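Local coordinates for nuclear movement protein (PDB 2O30) that is of unknown function but probably binds unfolded proteins in the manner of a chaperone, at residues T8-L13 / N17-V22; I33-K38 / S61-V66. The protein carries 1 engineered substitution. One frame throughout, in Å; residues are numbered along the deposited sequence.

Interaction 1 (T8-L13 / N17-V22); sequences TWDQEL and NIQFPV
T8 and D10 pair with Q19 and N17 across an antiparallel beta hairpin, the one formed by the first two strands of the chain, 8-12 and 15-21, in its CS-domain fold. The backbone sets the frame: T8 with Q19 and D10 with N17 are hydrogen-bonded pairs, each closed by two N-H...O bonds of 2.9 Å between backbone N and O atoms. W9 and I18 form the non-hydrogen-bonded pair between them. There, the CA-H of I18 leans on T8 O, and W9 CB lies 4.1 Å from I18 CG1 while the indole leads away from I18 and packs on L87 and I16.

On the other face of the hairpin the polar side chains form a linked chain. T8 OG1, which stands between its own N and carbonyl carbon, donates to Q19 OE1 at 2.7 Å, on a lone pair in the amide's carbonyl plane. The bend of Q19 at chi2 (86°) brings its amide back over the neighbouring strand. Its NE2 reaches D10 OD2 in a weak bond, since the N-H points well off the oxygen although carboxylate and amide planes are only 10° apart. The carboxylate thus has a diagonal partner as well as a direct one. N17 keeps its OD1 for N75 on strand 71-78, and its ND2 approaches D10 OD1 from the syn side at 3.0 Å, lying 29° out of the carboxylate plane.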
loop_
_atom_site.group_PDB
_atom_site.type_symbol
_atom_site.label_atom_id
_atom_site.label_comp_id
_atom_site.label_asym_id
_atom_site.label_seq_id
_atom_site.Cartn_x
_atom_site.Cartn_y
_atom_site.Cartn_z
ATOM N N THR A 8 6.970 15.869 8.277
ATOM C CA THR A 8 6.292 16.847 9.139
ATOM C C THR A 8 4.826 16.819 8.799
ATOM O O THR A 8 4.414 16.242 7.802
ATOM C CB THR A 8 6.832 18.278 8.967
ATOM O OG1 THR A 8 6.797 18.676 7.588
ATOM C CG2 THR A 8 8.279 18.365 9.499
ATOM N N TRP A 9 4.019 17.453 9.636
ATOM C CA TRP A 9 2.612 17.505 9.312
ATOM C C TRP A 9 1.994 18.767 9.889
ATOM O O TRP A 9 2.553 19.396 10.792
ATOM C CB TRP A 9 1.877 16.269 9.875
ATOM C CG TRP A 9 1.785 16.259 11.393
ATOM C CD1 TRP A 9 2.773 15.924 12.273
ATOM C CD2 TRP A 9 0.632 16.611 12.198
ATOM N NE1 TRP A 9 2.315 16.042 13.582
ATOM C CE2 TRP A 9 1.012 16.464 13.555
ATOM C CE3 TRP A 9 -0.677 17.036 11.892
ATOM C CZ2 TRP A 9 0.126 16.739 14.624
ATOM C CZ3 TRP A 9 -1.566 17.282 12.952
ATOM C CH2 TRP A 9 -1.150 17.132 14.290
ATOM N N ASP A 10 0.826 19.104 9.364
ATOM C CA ASP A 10 0.063 20.251 9.853
ATOM C C ASP A 10 -1.403 19.962 9.598
ATOM O O ASP A 10 -1.748 18.917 9.054
ATOM C CB ASP A 10 0.485 21.554 9.167
ATOM C CG ASP A 10 0.264 21.534 7.674
ATOM O OD1 ASP A 10 -0.869 21.776 7.207
ATOM O OD2 ASP A 10 1.243 21.303 6.944
ATOM N N GLN A 11 -2.267 20.877 10.031
ATOM C CA GLN A 11 -3.700 20.606 9.951
ATOM C C GLN A 11 -4.520 21.880 9.770
ATOM O O GLN A 11 -4.110 22.964 10.207
ATOM C CB GLN A 11 -4.173 19.848 11.196
ATOM C CG GLN A 11 -4.106 20.649 12.509
ATOM C CD GLN A 11 -4.534 19.816 13.686
ATOM O OE1 GLN A 11 -5.611 19.191 13.661
ATOM N NE2 GLN A 11 -3.685 19.752 14.704
ATOM N N GLU A 12 -5.650 21.715 9.097
ATOM C CA GLU A 12 -6.747 22.673 9.089
ATOM C C GLU A 12 -7.815 22.018 9.939
ATOM O O GLU A 12 -7.716 20.829 10.272
ATOM C CB GLU A 12 -7.311 22.850 7.683
ATOM C CG GLU A 12 -6.265 23.097 6.610
ATOM C CD GLU A 12 -5.880 24.545 6.492
ATOM O OE1 GLU A 12 -5.585 25.179 7.527
ATOM O OE2 GLU A 12 -5.867 25.052 5.343
ATOM N N LEU A 13 -8.874 22.755 10.265
ATOM C CA LEU A 13 -9.944 22.125 11.054
ATOM C C LEU A 13 -10.462 20.819 10.449
ATOM O O LEU A 13 -10.754 19.877 11.175
ATOM C CB LEU A 13 -11.092 23.120 11.294
ATOM C CG LEU A 13 -12.182 22.634 12.262
ATOM C CD1 LEU A 13 -11.635 22.215 13.623
ATOM C CD2 LEU A 13 -13.199 23.769 12.429
ATOM N N ASN A 17 -2.334 17.465 6.602
ATOM C CA ASN A 17 -1.303 17.576 5.562
ATOM C C ASN A 17 -0.011 16.975 6.075
ATOM O O ASN A 17 0.384 17.232 7.218
ATOM C CB ASN A 17 -1.064 19.039 5.190
ATOM C CG ASN A 17 -2.285 19.681 4.561
ATOM O OD1 ASN A 17 -2.723 19.275 3.476
ATOM N ND2 ASN A 17 -2.830 20.691 5.232
ATOM N N ILE A 18 0.636 16.158 5.242
ATOM C CA ILE A 18 1.906 15.527 5.622
ATOM C C ILE A 18 2.915 15.877 4.527
ATOM O O ILE A 18 2.562 15.881 3.353
ATOM C CB ILE A 18 1.774 14.015 5.744
ATOM C CG1 ILE A 18 0.780 13.635 6.863
ATOM C CG2 ILE A 18 3.157 13.338 6.005
ATOM C CD1 ILE A 18 0.211 12.203 6.731
ATOM N N GLN A 19 4.127 16.208 4.946
ATOM C CA GLN A 19 5.206 16.557 3.998
ATOM C C GLN A 19 6.436 15.709 4.270
ATOM O O GLN A 19 6.763 15.393 5.422
ATOM C CB GLN A 19 5.575 18.045 4.132
ATOM C CG GLN A 19 4.399 19.013 4.076
ATOM C CD GLN A 19 3.733 19.239 5.454
ATOM O OE1 GLN A 19 4.410 19.340 6.500
ATOM N NE2 GLN A 19 2.401 19.343 5.450
ATOM N N PHE A 20 7.138 15.327 3.203
ATOM C CA PHE A 20 8.415 14.633 3.380
ATOM C C PHE A 20 9.250 14.846 2.127
ATOM O O PHE A 20 8.704 15.141 1.070
ATOM C CB PHE A 20 8.226 13.144 3.701
ATOM C CG PHE A 20 7.525 12.356 2.628
ATOM C CD1 PHE A 20 6.135 12.231 2.632
ATOM C CD2 PHE A 20 8.246 11.738 1.605
ATOM C CE1 PHE A 20 5.477 11.486 1.664
ATOM C CE2 PHE A 20 7.601 11.008 0.627
ATOM C CZ PHE A 20 6.191 10.878 0.656
ATOM N N PRO A 21 10.590 14.740 2.259
ATOM C CA PRO A 21 11.462 15.034 1.118
ATOM C C PRO A 21 11.589 13.876 0.129
ATOM O O PRO A 21 11.548 12.712 0.543
ATOM C CB PRO A 21 12.805 15.330 1.794
ATOM C CG PRO A 21 12.817 14.426 2.970
ATOM C CD PRO A 21 11.360 14.420 3.476
ATOM N N VAL A 22 11.715 14.202 -1.162
ATOM C CA VAL A 22 11.801 13.179 -2.221
ATOM C C VAL A 22 13.222 12.663 -2.252
ATOM O O VAL A 22 14.147 13.476 -2.264
ATOM C CB VAL A 22 11.521 13.769 -3.616
ATOM C CG1 VAL A 22 11.630 12.693 -4.687
ATOM C CG2 VAL A 22 10.176 14.433 -3.678
#

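Interaction 2 (I33-K38 / S61-V66); sequences IRMVGK and SSLWWV. Engineered in segment 33-38: M35 (natural residue Ile).
I33 faces W65 and L63 across the interior between two sheets, and its branches divide the work. CB points toward strand 63-66, and from it the two arms part. The shorter arm, CG2, meets the methyl CD2 of L63 at 3.9 Å. The other arm runs through CG1, anti to the carbonyl carbon (chi1 -59°), and extends to CD1, which settles over one face of the W65 indole. This is a CH-pi contact: I33 CD1 lies 3.6 Å from the centroid of the five-membered ring of W65 and 15° off its normal. The methyl thus sits over the five-membered ring, nearest W65 CG and W65 CD1 (both 3.6 Å). The second torsion of W65 turns the indole face to this methyl.

L63 serves as a second hub. Its CD2 also touches CG of M35, an engineered selenomethionine where the natural residue is isoleucine, at 3.9 Å. The selenomethionine side chain also packs on L54, V60 and I40. V74 of strand 71-78 adds to the same apolar layer, against I33, L63 and W65.

The axes of 33-36 and 63-66 approach to 9.2 Å and run nearly antiparallel at 168°. That spacing is too wide for backbone pairing, and side chains alone bridge it, as in the facing sheets of the CS-domain beta sandwich.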
loop_
_atom_site.group_PDB
_atom_site.type_symbol
_atom_site.label_atom_id
_atom_site.label_comp_id
_atom_site.label_asym_id
_atom_site.label_seq_id
_atom_site.Cartn_x
_atom_site.Cartn_y
_atom_site.Cartn_z
ATOM N N ILE A 33 2.024 5.132 -1.180
ATOM C CA ILE A 33 1.146 5.626 -0.099
ATOM C C ILE A 33 -0.131 4.780 -0.083
ATOM O O ILE A 33 -0.784 4.608 -1.119
ATOM C CB ILE A 33 0.801 7.124 -0.289
ATOM C CG1 ILE A 33 2.088 7.951 -0.306
ATOM C CG2 ILE A 33 -0.136 7.614 0.831
ATOM C CD1 ILE A 33 1.932 9.415 -0.753
ATOM N N ARG A 34 -0.457 4.232 1.083
ATOM C CA ARG A 34 -1.694 3.463 1.278
ATOM C C ARG A 34 -2.338 3.866 2.607
ATOM O O ARG A 34 -1.658 3.902 3.623
ATOM C CB ARG A 34 -1.395 1.967 1.332
ATOM C CG ARG A 34 -2.624 1.080 1.582
ATOM C CD ARG A 34 -2.295 -0.420 1.565
ATOM N NE ARG A 34 -1.479 -0.860 2.697
ATOM C CZ ARG A 34 -0.250 -1.370 2.604
ATOM N NH1 ARG A 34 0.334 -1.528 1.430
ATOM N NH2 ARG A 34 0.399 -1.741 3.699
HETATM N N MSE A 35 -3.643 4.130 2.589
HETATM C CA MSE A 35 -4.405 4.249 3.811
HETATM C C MSE A 35 -5.565 3.264 3.719
HETATM O O MSE A 35 -6.247 3.214 2.692
HETATM C CB MSE A 35 -4.934 5.677 3.988
HETATM C CG MSE A 35 -3.884 6.736 4.281
HETATM SE SE MSE A 35 -4.687 8.266 4.893
HETATM C CE MSE A 35 -5.407 7.517 6.324
ATOM N N VAL A 36 -5.764 2.486 4.780
ATOM C CA VAL A 36 -6.927 1.616 4.935
ATOM C C VAL A 36 -7.457 1.849 6.346
ATOM O O VAL A 36 -6.750 1.595 7.335
ATOM C CB VAL A 36 -6.579 0.112 4.764
ATOM C CG1 VAL A 36 -7.846 -0.751 4.882
ATOM C CG2 VAL A 36 -5.912 -0.124 3.422
ATOM N N GLY A 37 -8.692 2.322 6.426
ATOM C CA GLY A 37 -9.239 2.770 7.706
ATOM C C GLY A 37 -8.363 3.903 8.220
ATOM O O GLY A 37 -8.180 4.916 7.528
ATOM N N LYS A 38 -7.800 3.721 9.414
ATOM C CA LYS A 38 -6.900 4.720 10.005
ATOM C C LYS A 38 -5.437 4.370 9.800
ATOM O O LYS A 38 -4.565 5.171 10.125
ATOM C CB LYS A 38 -7.176 4.916 11.507
ATOM C CG LYS A 38 -8.535 5.513 11.801
ATOM C CD LYS A 38 -8.538 6.211 13.159
ATOM C CE LYS A 38 -8.207 5.273 14.300
ATOM N NZ LYS A 38 -7.755 6.021 15.518
ATOM N N SER A 61 -10.889 8.081 0.632
ATOM C CA SER A 61 -11.091 8.450 -0.783
ATOM C C SER A 61 -10.578 9.853 -1.162
ATOM O O SER A 61 -10.300 10.124 -2.334
ATOM C CB SER A 61 -12.568 8.288 -1.191
ATOM O OG SER A 61 -13.355 9.374 -0.729
ATOM N N SER A 62 -10.434 10.733 -0.173
ATOM C CA SER A 62 -10.026 12.113 -0.415
ATOM C C SER A 62 -8.504 12.260 -0.479
ATOM O O SER A 62 -7.997 13.351 -0.799
ATOM C CB SER A 62 -10.564 13.038 0.679
ATOM O OG SER A 62 -9.842 12.842 1.896
ATOM N N LEU A 63 -7.805 11.185 -0.140
ATOM C CA LEU A 63 -6.324 11.163 -0.103
ATOM C C LEU A 63 -5.732 11.626 -1.429
ATOM O O LEU A 63 -6.122 11.143 -2.489
ATOM C CB LEU A 63 -5.823 9.756 0.221
ATOM C CG LEU A 63 -4.314 9.516 0.307
ATOM C CD1 LEU A 63 -3.712 10.425 1.334
ATOM C CD2 LEU A 63 -4.043 8.048 0.651
ATOM N N TRP A 64 -4.819 12.587 -1.369
ATOM C CA TRP A 64 -4.189 13.111 -2.582
ATOM C C TRP A 64 -2.755 13.463 -2.233
ATOM O O TRP A 64 -2.439 13.771 -1.100
ATOM C CB TRP A 64 -4.940 14.353 -3.084
ATOM C CG TRP A 64 -4.344 14.990 -4.315
ATOM C CD1 TRP A 64 -3.764 16.224 -4.404
ATOM C CD2 TRP A 64 -4.240 14.403 -5.618
ATOM N NE1 TRP A 64 -3.310 16.446 -5.690
ATOM C CE2 TRP A 64 -3.585 15.343 -6.450
ATOM C CE3 TRP A 64 -4.643 13.178 -6.165
ATOM C CZ2 TRP A 64 -3.327 15.091 -7.814
ATOM C CZ3 TRP A 64 -4.372 12.926 -7.525
ATOM C CH2 TRP A 64 -3.738 13.891 -8.324
ATOM N N TRP A 65 -1.878 13.393 -3.216
ATOM C CA TRP A 65 -0.510 13.838 -3.001
ATOM C C TRP A 65 0.060 14.345 -4.304
ATOM O O TRP A 65 -0.414 13.981 -5.378
ATOM C CB TRP A 65 0.350 12.731 -2.432
ATOM C CG TRP A 65 0.498 11.513 -3.297
ATOM C CD1 TRP A 65 -0.341 10.435 -3.364
ATOM C CD2 TRP A 65 1.569 11.250 -4.201
ATOM N NE1 TRP A 65 0.152 9.503 -4.264
ATOM C CE2 TRP A 65 1.327 9.984 -4.786
ATOM C CE3 TRP A 65 2.723 11.961 -4.563
ATOM C CZ2 TRP A 65 2.189 9.415 -5.738
ATOM C CZ3 TRP A 65 3.594 11.388 -5.504
ATOM C CH2 TRP A 65 3.316 10.125 -6.078
ATOM N N VAL A 66 1.047 15.222 -4.189
ATOM C CA VAL A 66 1.776 15.746 -5.347
ATOM C C VAL A 66 3.201 16.022 -4.920
ATOM O O VAL A 66 3.487 16.092 -3.727
ATOM C CB VAL A 66 1.180 17.073 -5.905
ATOM C CG1 VAL A 66 -0.117 16.823 -6.692
ATOM C CG2 VAL A 66 1.004 18.120 -4.803
#

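Interaction 1 is pairing within one sheet; interaction 2 packs that sheet on the three-stranded one, so the two show both levels at which a beta sandwich is held together. Their centres lie 13 Å apart on opposite sides of the chain's centre, and their nearest atoms come within about 5 Å without touching. Strand 71-78 connects them, since it pairs with both 15-21 and 63-68. R34 lies in segment 33-38, but its CB points away from 61-66; its NH2 hydrogen-bonds O3 of a dithiothreitol that probably came from the crystallisation liquor, and its guanidinium group also makes cation-pi contacts with W64 and W65 of the second subunit.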